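PDB 6YGA: N-alpha-acetyltransferase 35, NatC auxiliary subunit, which serves as the auxiliary subunit of the NatC N-terminal acetyltransferase, which acetylates the N-terminal methionine of the L-A virus Gag protein, and supports propagation of L-A and M viruses. Local coordinates for residues I101-D106 and T112-C117; K160-L165 and E175-N180; K164-G169 and A339-P344. All blocks are in the same frame, centred on the assembly; numbering follows the deposited sequence.

Interaction 1 of 3, residues I101-D106 and T112-C117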
# COMPACT_ATOMS: atom_id res chain seq x y z
N ILE B 101 16.48 1.35 10.34
CA ILE B 101 15.97 2.33 9.39
C ILE B 101 15.55 1.64 8.09
O ILE B 101 14.47 1.91 7.55
CB ILE B 101 17.03 3.42 9.13
CG1 ILE B 101 17.32 4.19 10.42
CG2 ILE B 101 16.57 4.36 8.03
CD1 ILE B 101 18.50 5.14 10.31
N SER B 102 16.40 0.74 7.58
CA SER B 102 16.07 0.02 6.35
C SER B 102 14.77 -0.77 6.51
O SER B 102 13.99 -0.88 5.56
CB SER B 102 17.23 -0.91 5.98
OG SER B 102 16.99 -1.58 4.75
N TRP B 103 14.53 -1.31 7.70
CA TRP B 103 13.32 -2.09 7.96
C TRP B 103 12.07 -1.22 7.93
O TRP B 103 11.10 -1.52 7.23
CB TRP B 103 13.47 -2.82 9.30
CG TRP B 103 12.24 -3.49 9.81
CD1 TRP B 103 11.27 -4.11 9.07
CD2 TRP B 103 11.83 -3.60 11.18
NE1 TRP B 103 10.29 -4.61 9.90
CE2 TRP B 103 10.61 -4.31 11.20
CE3 TRP B 103 12.38 -3.17 12.39
CZ2 TRP B 103 9.94 -4.60 12.38
CZ3 TRP B 103 11.71 -3.46 13.56
CH2 TRP B 103 10.50 -4.17 13.55
N LEU B 104 12.08 -0.12 8.69
CA LEU B 104 10.89 0.70 8.88
C LEU B 104 10.76 1.82 7.84
O LEU B 104 9.68 2.04 7.30
CB LEU B 104 10.89 1.30 10.29
CG LEU B 104 11.06 0.29 11.43
CD1 LEU B 104 11.24 1.00 12.76
CD2 LEU B 104 9.88 -0.66 11.48
N ASN B 105 11.86 2.54 7.57
CA ASN B 105 11.80 3.65 6.62
C ASN B 105 11.77 3.16 5.18
O ASN B 105 11.01 3.69 4.36
CB ASN B 105 12.99 4.59 6.83
CG ASN B 105 12.95 5.30 8.17
OD1 ASN B 105 13.02 4.67 9.23
ND2 ASN B 105 12.85 6.63 8.13
N ASP B 106 12.58 2.16 4.84
CA ASP B 106 12.72 1.70 3.47
C ASP B 106 11.92 0.43 3.18
O ASP B 106 12.06 -0.14 2.09
CB ASP B 106 14.19 1.49 3.12
CG ASP B 106 15.02 2.75 3.29
OD1 ASP B 106 14.43 3.86 3.29
OD2 ASP B 106 16.26 2.64 3.42
N THR B 112 15.92 -9.72 6.80
CA THR B 112 17.11 -9.18 6.15
C THR B 112 17.67 -7.94 6.84
O THR B 112 18.69 -7.41 6.39
CB THR B 112 16.82 -8.84 4.68
OG1 THR B 112 15.76 -7.88 4.60
CG2 THR B 112 16.43 -10.10 3.90
N THR B 113 17.02 -7.47 7.91
CA THR B 113 17.49 -6.28 8.62
C THR B 113 17.86 -6.62 10.06
O THR B 113 19.01 -6.99 10.34
CB THR B 113 16.44 -5.17 8.58
OG1 THR B 113 15.22 -5.62 9.16
CG2 THR B 113 16.17 -4.74 7.14
N VAL B 114 16.90 -6.49 10.98
CA VAL B 114 17.20 -6.69 12.40
C VAL B 114 17.63 -8.13 12.67
O VAL B 114 18.55 -8.38 13.46
CB VAL B 114 16.00 -6.28 13.26
CG1 VAL B 114 16.26 -6.55 14.73
CG2 VAL B 114 15.67 -4.81 13.03
N LEU B 115 16.98 -9.10 12.02
CA LEU B 115 17.26 -10.51 12.27
C LEU B 115 18.49 -11.02 11.54
O LEU B 115 18.95 -12.12 11.84
CB LEU B 115 16.05 -11.36 11.90
CG LEU B 115 14.80 -11.19 12.77
CD1 LEU B 115 13.74 -12.19 12.38
CD2 LEU B 115 15.16 -11.31 14.24
N SER B 116 19.03 -10.26 10.58
CA SER B 116 20.28 -10.65 9.94
C SER B 116 21.46 -10.62 10.91
O SER B 116 22.45 -11.32 10.69
CB SER B 116 20.57 -9.74 8.74
OG SER B 116 20.74 -8.39 9.15
N CYS B 117 21.36 -9.84 11.98
CA CYS B 117 22.43 -9.78 12.97
C CYS B 117 22.47 -11.07 13.79
O CYS B 117 21.44 -11.52 14.30
CB CYS B 117 22.22 -8.57 13.89
SG CYS B 117 23.40 -8.41 15.26

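Interaction 2 of 3, residues K160-L165 and E175-N180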
# COMPACT_ATOMS: atom_id res chain seq x y z
N LYS B 160 9.68 -5.79 19.57
CA LYS B 160 8.53 -6.28 20.33
C LYS B 160 7.43 -5.23 20.40
O LYS B 160 6.24 -5.55 20.34
CB LYS B 160 8.97 -6.71 21.73
CG LYS B 160 7.87 -7.36 22.55
CD LYS B 160 8.30 -7.57 23.99
CE LYS B 160 7.27 -8.36 24.78
NZ LYS B 160 7.66 -8.52 26.20
N PHE B 161 7.82 -3.96 20.54
CA PHE B 161 6.83 -2.88 20.58
C PHE B 161 6.17 -2.70 19.22
O PHE B 161 4.97 -2.43 19.14
CB PHE B 161 7.49 -1.59 21.04
CG PHE B 161 6.62 -0.37 20.88
CD1 PHE B 161 5.42 -0.27 21.58
CD2 PHE B 161 7.00 0.67 20.05
CE1 PHE B 161 4.62 0.85 21.43
CE2 PHE B 161 6.20 1.78 19.91
CZ PHE B 161 5.01 1.87 20.59
N VAL B 162 6.94 -2.84 18.14
CA VAL B 162 6.37 -2.79 16.80
C VAL B 162 5.36 -3.91 16.61
O VAL B 162 4.31 -3.72 15.97
CB VAL B 162 7.50 -2.85 15.75
CG1 VAL B 162 6.93 -2.94 14.34
CG2 VAL B 162 8.40 -1.63 15.88
N GLN B 163 5.63 -5.08 17.18
CA GLN B 163 4.68 -6.18 17.10
C GLN B 163 3.35 -5.82 17.76
O GLN B 163 2.28 -6.15 17.25
CB GLN B 163 5.27 -7.44 17.74
CG GLN B 163 4.53 -8.71 17.42
CD GLN B 163 5.09 -9.90 18.16
OE1 GLN B 163 5.47 -9.80 19.33
NE2 GLN B 163 5.16 -11.05 17.49
N LYS B 164 3.41 -5.13 18.91
CA LYS B 164 2.18 -4.70 19.56
C LYS B 164 1.44 -3.69 18.70
O LYS B 164 0.20 -3.71 18.62
CB LYS B 164 2.49 -4.09 20.93
CG LYS B 164 3.24 -5.02 21.88
CD LYS B 164 3.26 -4.45 23.29
CE LYS B 164 4.08 -5.33 24.23
NZ LYS B 164 3.87 -4.94 25.65
N LEU B 165 2.17 -2.78 18.05
CA LEU B 165 1.55 -1.80 17.17
C LEU B 165 0.81 -2.47 16.02
O LEU B 165 -0.31 -2.08 15.68
CB LEU B 165 2.60 -0.83 16.63
CG LEU B 165 3.27 0.11 17.64
CD1 LEU B 165 4.31 0.98 16.94
CD2 LEU B 165 2.23 0.97 18.32
N GLU B 175 2.98 -4.65 3.75
CA GLU B 175 2.78 -3.61 2.74
C GLU B 175 3.33 -2.31 3.31
O GLU B 175 4.25 -1.71 2.74
CB GLU B 175 1.30 -3.48 2.37
CG GLU B 175 0.99 -2.38 1.36
CD GLU B 175 -0.50 -2.21 1.10
OE1 GLU B 175 -1.30 -3.00 1.65
OE2 GLU B 175 -0.88 -1.28 0.35
N ASP B 176 2.79 -1.89 4.45
CA ASP B 176 3.34 -0.74 5.17
C ASP B 176 4.50 -1.14 6.06
O ASP B 176 5.39 -0.32 6.32
CB ASP B 176 2.24 -0.08 6.00
CG ASP B 176 1.07 0.35 5.17
OD1 ASP B 176 1.29 1.08 4.18
OD2 ASP B 176 -0.07 -0.05 5.48
N LEU B 177 4.52 -2.38 6.53
CA LEU B 177 5.51 -2.83 7.49
C LEU B 177 5.57 -4.35 7.49
O LEU B 177 4.54 -5.01 7.65
CB LEU B 177 5.17 -2.31 8.89
CG LEU B 177 6.14 -2.62 10.03
CD1 LEU B 177 7.57 -2.55 9.56
CD2 LEU B 177 5.89 -1.64 11.16
N ASN B 178 6.78 -4.89 7.30
CA ASN B 178 7.01 -6.32 7.29
C ASN B 178 7.36 -6.79 8.70
O ASN B 178 8.22 -6.20 9.36
CB ASN B 178 8.14 -6.68 6.32
CG ASN B 178 8.53 -8.15 6.38
OD1 ASN B 178 9.30 -8.57 7.24
ND2 ASN B 178 8.02 -8.93 5.43
N PHE B 179 6.70 -7.85 9.15
CA PHE B 179 7.00 -8.46 10.44
C PHE B 179 7.02 -9.98 10.32
O PHE B 179 6.22 -10.70 10.91
CB PHE B 179 6.02 -8.01 11.52
CG PHE B 179 6.59 -8.06 12.90
CD1 PHE B 179 7.27 -6.97 13.42
CD2 PHE B 179 6.48 -9.20 13.67
CE1 PHE B 179 7.82 -7.01 14.69
CE2 PHE B 179 7.02 -9.25 14.94
CZ PHE B 179 7.69 -8.16 15.45
N ASN B 180 7.95 -10.49 9.52
CA ASN B 180 8.25 -11.92 9.49
C ASN B 180 9.37 -12.15 10.49
O ASN B 180 10.56 -12.04 10.17
CB ASN B 180 8.65 -12.37 8.09
CG ASN B 180 9.03 -13.84 8.03
OD1 ASN B 180 8.71 -14.61 8.93
ND2 ASN B 180 9.70 -14.23 6.95

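Interaction 3 of 3, residues K164-G169 and A339-P344. With EDO (1,2-ethanediol), chain Z.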
# COMPACT_ATOMS: atom_id res chain seq x y z
N LYS B 164 3.41 -5.13 18.91
CA LYS B 164 2.18 -4.70 19.56
C LYS B 164 1.44 -3.69 18.70
O LYS B 164 0.20 -3.71 18.62
CB LYS B 164 2.49 -4.09 20.93
CG LYS B 164 3.24 -5.02 21.88
CD LYS B 164 3.26 -4.45 23.29
CE LYS B 164 4.08 -5.33 24.23
NZ LYS B 164 3.87 -4.94 25.65
N LEU B 165 2.17 -2.78 18.05
CA LEU B 165 1.55 -1.80 17.17
C LEU B 165 0.81 -2.47 16.02
O LEU B 165 -0.31 -2.08 15.68
CB LEU B 165 2.60 -0.83 16.63
CG LEU B 165 3.27 0.11 17.64
CD1 LEU B 165 4.31 0.98 16.94
CD2 LEU B 165 2.23 0.97 18.32
N LEU B 166 1.43 -3.48 15.40
CA LEU B 166 0.80 -4.17 14.29
C LEU B 166 -0.39 -5.01 14.74
O LEU B 166 -1.31 -5.24 13.95
CB LEU B 166 1.81 -5.05 13.56
CG LEU B 166 2.85 -4.31 12.72
CD1 LEU B 166 3.81 -5.28 12.07
CD2 LEU B 166 2.15 -3.46 11.67
N SER B 167 -0.39 -5.47 16.00
CA SER B 167 -1.50 -6.30 16.47
C SER B 167 -2.81 -5.53 16.50
O SER B 167 -3.88 -6.16 16.48
CB SER B 167 -1.18 -6.85 17.86
OG SER B 167 -1.07 -5.81 18.82
N ALA B 168 -2.76 -4.20 16.55
CA ALA B 168 -3.99 -3.41 16.56
C ALA B 168 -4.69 -3.39 15.21
O ALA B 168 -5.85 -2.95 15.15
CB ALA B 168 -3.68 -1.98 17.00
N GLY B 169 -4.05 -3.86 14.15
CA GLY B 169 -4.67 -3.88 12.84
C GLY B 169 -4.88 -2.52 12.22
O GLY B 169 -5.78 -2.38 11.38
N ALA B 339 4.53 6.42 12.91
CA ALA B 339 3.62 7.53 13.19
C ALA B 339 2.23 7.26 12.65
O ALA B 339 1.23 7.69 13.24
CB ALA B 339 4.19 8.83 12.62
N ARG B 340 2.13 6.56 11.52
CA ARG B 340 0.82 6.29 10.93
C ARG B 340 0.06 5.25 11.74
O ARG B 340 -1.17 5.31 11.83
CB ARG B 340 0.97 5.85 9.48
CG ARG B 340 1.45 6.97 8.57
CD ARG B 340 1.24 6.66 7.10
NE ARG B 340 2.15 5.62 6.61
CZ ARG B 340 1.77 4.38 6.32
NH1 ARG B 340 0.51 4.02 6.46
NH2 ARG B 340 2.67 3.51 5.87
N ILE B 341 0.76 4.28 12.32
CA ILE B 341 0.10 3.37 13.26
C ILE B 341 -0.24 4.10 14.55
O ILE B 341 -1.29 3.86 15.16
CB ILE B 341 0.98 2.14 13.53
CG1 ILE B 341 1.32 1.42 12.23
CG2 ILE B 341 0.29 1.19 14.51
CD1 ILE B 341 2.29 0.25 12.41
N LEU B 342 0.64 5.00 14.97
CA LEU B 342 0.49 5.63 16.28
C LEU B 342 -0.75 6.51 16.34
O LEU B 342 -1.46 6.53 17.36
CB LEU B 342 1.74 6.45 16.60
CG LEU B 342 1.91 6.87 18.06
CD1 LEU B 342 2.00 5.64 18.94
CD2 LEU B 342 3.15 7.73 18.22
N PHE B 343 -1.05 7.23 15.25
CA PHE B 343 -2.14 8.21 15.28
C PHE B 343 -3.49 7.60 15.64
O PHE B 343 -4.12 8.08 16.60
CB PHE B 343 -2.18 8.97 13.95
CG PHE B 343 -3.48 9.67 13.71
CD1 PHE B 343 -3.82 10.81 14.42
CD2 PHE B 343 -4.37 9.19 12.76
CE1 PHE B 343 -5.03 11.45 14.20
CE2 PHE B 343 -5.57 9.82 12.53
CZ PHE B 343 -5.90 10.95 13.25
N PRO B 344 -3.99 6.55 14.96
CA PRO B 344 -5.30 6.02 15.37
C PRO B 344 -5.31 5.46 16.78
O PRO B 344 -6.32 5.59 17.48
CB PRO B 344 -5.59 4.94 14.32
CG PRO B 344 -4.76 5.33 13.15
CD PRO B 344 -3.50 5.86 13.76
C1 EDO Z . -6.53 -3.90 8.34
O1 EDO Z . -5.67 -2.75 8.30
C2 EDO Z . -5.69 -5.16 8.37
O2 EDO Z . -4.89 -5.18 9.56

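Interaction 1 of 3, residues I101-D106 and T112-C117
In the loop joining helix 85-104 to helix 118-129, the chain leaves one helix and doubles back so that Thr113 and Val114 lie against Ser102 and Trp103. Thr113 and Trp103 share most of the contact, and Thr113 uses both branches of its side chain. Its hydroxyl oxygen OG1 comes to 3.3 Å from Trp103 CB, while the methyl CG2 lies 4.0 Å from Ser102 OG and 3.8 Å from Trp103 N, resting against the backbone where the two residues join. The hydroxyl owes this place to a chi1 of 59°, which sets it between the backbone N and the carbonyl carbon; its main hydrogen-bonding partner is Thr109 O, within the intervening loop. The example illustrates how a loop joining two successive helices can be closed by van der Waals contact of mixed side chains, with the threonine hydroxyl bonded inside the loop itself. Val114 extends the contact along the indole: its CG2 meets Trp103 CE3 at 3.7 Å, approaching the ring obliquely. With CG anti to the backbone N (chi1 171°), the indole stands out from the helix, and Leu104 CD2 covers one ring face, 3.5 Å above its centre. Beyond the two segments Trp103 NE1 is hydrogen-bonded to Asn178 O, in the loop after helix 142-167, and Thr159 of that helix touches both Trp103 and Val114. On the loop side Thr113 O accepts from Ser116 N at 3.3 Å and from Ser116 OG at 2.5 Å, the latter short as modelled, both donors lying on the same face of the carbonyl plane.

Interaction 2 of 3, residues K160-L165 and E175-N180
The loop that follows helix 142-167 returns across that helix and lays Phe179 on Gln163 and Leu177 on Val162, a mostly apolar contact running from the buried Val162 to the exposed Gln163. Phe179 offers a ring face to the glutamine, whose CA stands 3.9 Å above the ring plane, displaced toward the rim. Gln163 CB is 3.4 Å from Phe179 CZ. Because Gln163 has CG anti to the backbone N (chi1 -165°) and continues extended, its aliphatic part passes across the phenyl group at about a right angle and brings NE2 to 3.6 Å from Phe179 CE2. The amide plane is inclined 34° to the ring, so the two flat groups do not stack in parallel. Deeper in, Val162 CG1 serves both loop residues, lying 3.6 Å from Leu177 CD2 and 4.1 Å from Phe179 CD1. Between these two inward side chains, Asn178 works for the loop itself. Its OD1 accepts from Asn180 N at 3.3 Å, a nearly straight bond whose donor sits well above the carbonyl plane, and it also receives Leu110 N, in the loop between helices 85-104 and 118-129. Near the start of the segment, Phe142 of the N-alpha-acetyltransferase 30 chain packs on Glu175 and Asp176. The bond to Asn180 N makes an Asx turn at Asn178, set in a loop without regular strand structure whose Leu177 and Phe179 face the helix on either side of it.

Interaction 3 of 3, residues K164-G169 and A339-P344
Leu166 O accepts a hydrogen bond from Gly169 N at 3.1 Å, in the turn from which Leu165 and Leu166 reach Ile341. Gly169 has a positive phi of 70°, a conformation that glycine adopts readily, and here the chain departs from helical geometry. Ser167 OG is also placed on Lys164 O, although the modelled separation is too short to be taken literally. Across the interface Ile341 divides its two branches between the leucines. CG2, set anti to the backbone N by a chi1 of -57°, enters beside Leu165, 3.7 Å from Leu165 CB and 3.5 Å from Leu165 O. The longer branch ends at CD1, 3.8 Å from Leu166 CD2; Leu166 starts out pointing away from helix 337-347, and its methyl end turns back to make this touch. Such a meeting of helices far apart in sequence shows how a largely helical subunit is assembled: helix 142-167 belongs to the Mak10 family region, helix 337-347 to the region assigned by sequence to the NAA35-like, TPR-related family. Leu237 of helix 235-238 touches both Leu165 and Leu342, adding a third helix to this buried apolar cluster. On the second helix Phe343 N bonds to Ala339 O at 3.1 Å, but Pro344 has no N-H to continue the series and the helix kinks. Arg340 O, the carbonyl that would otherwise be served from that position, receives Ser403 OG, while the guanidinium group of Arg340 forms a salt bridge with Asp176. At the end of the other segment Gly169 O accepts from O1 of a 1,2-ethanediol at 3.1 Å; this molecule is probably from the crystallisation liquor.

In the fold
From the N terminus, interaction 1 closes first, sealing the loop between helices 85-104 and 118-129. Only later does helix 142-167 begin, and interaction 2 closes a second loop by folding residues 175-180 back on it. Interaction 3 starts from the same part of that helix, sharing Lys164 and Leu165, but spans a far longer excursion to helix 337-347; the spans of the two overlap along the chain, and interaction 3 reaches much further. The first two contacts meet through Trp103 and Leu177, the last two through Phe179 and Leu166. Helix 142-167 thus joins the two local loop closures to the NAA35-like region.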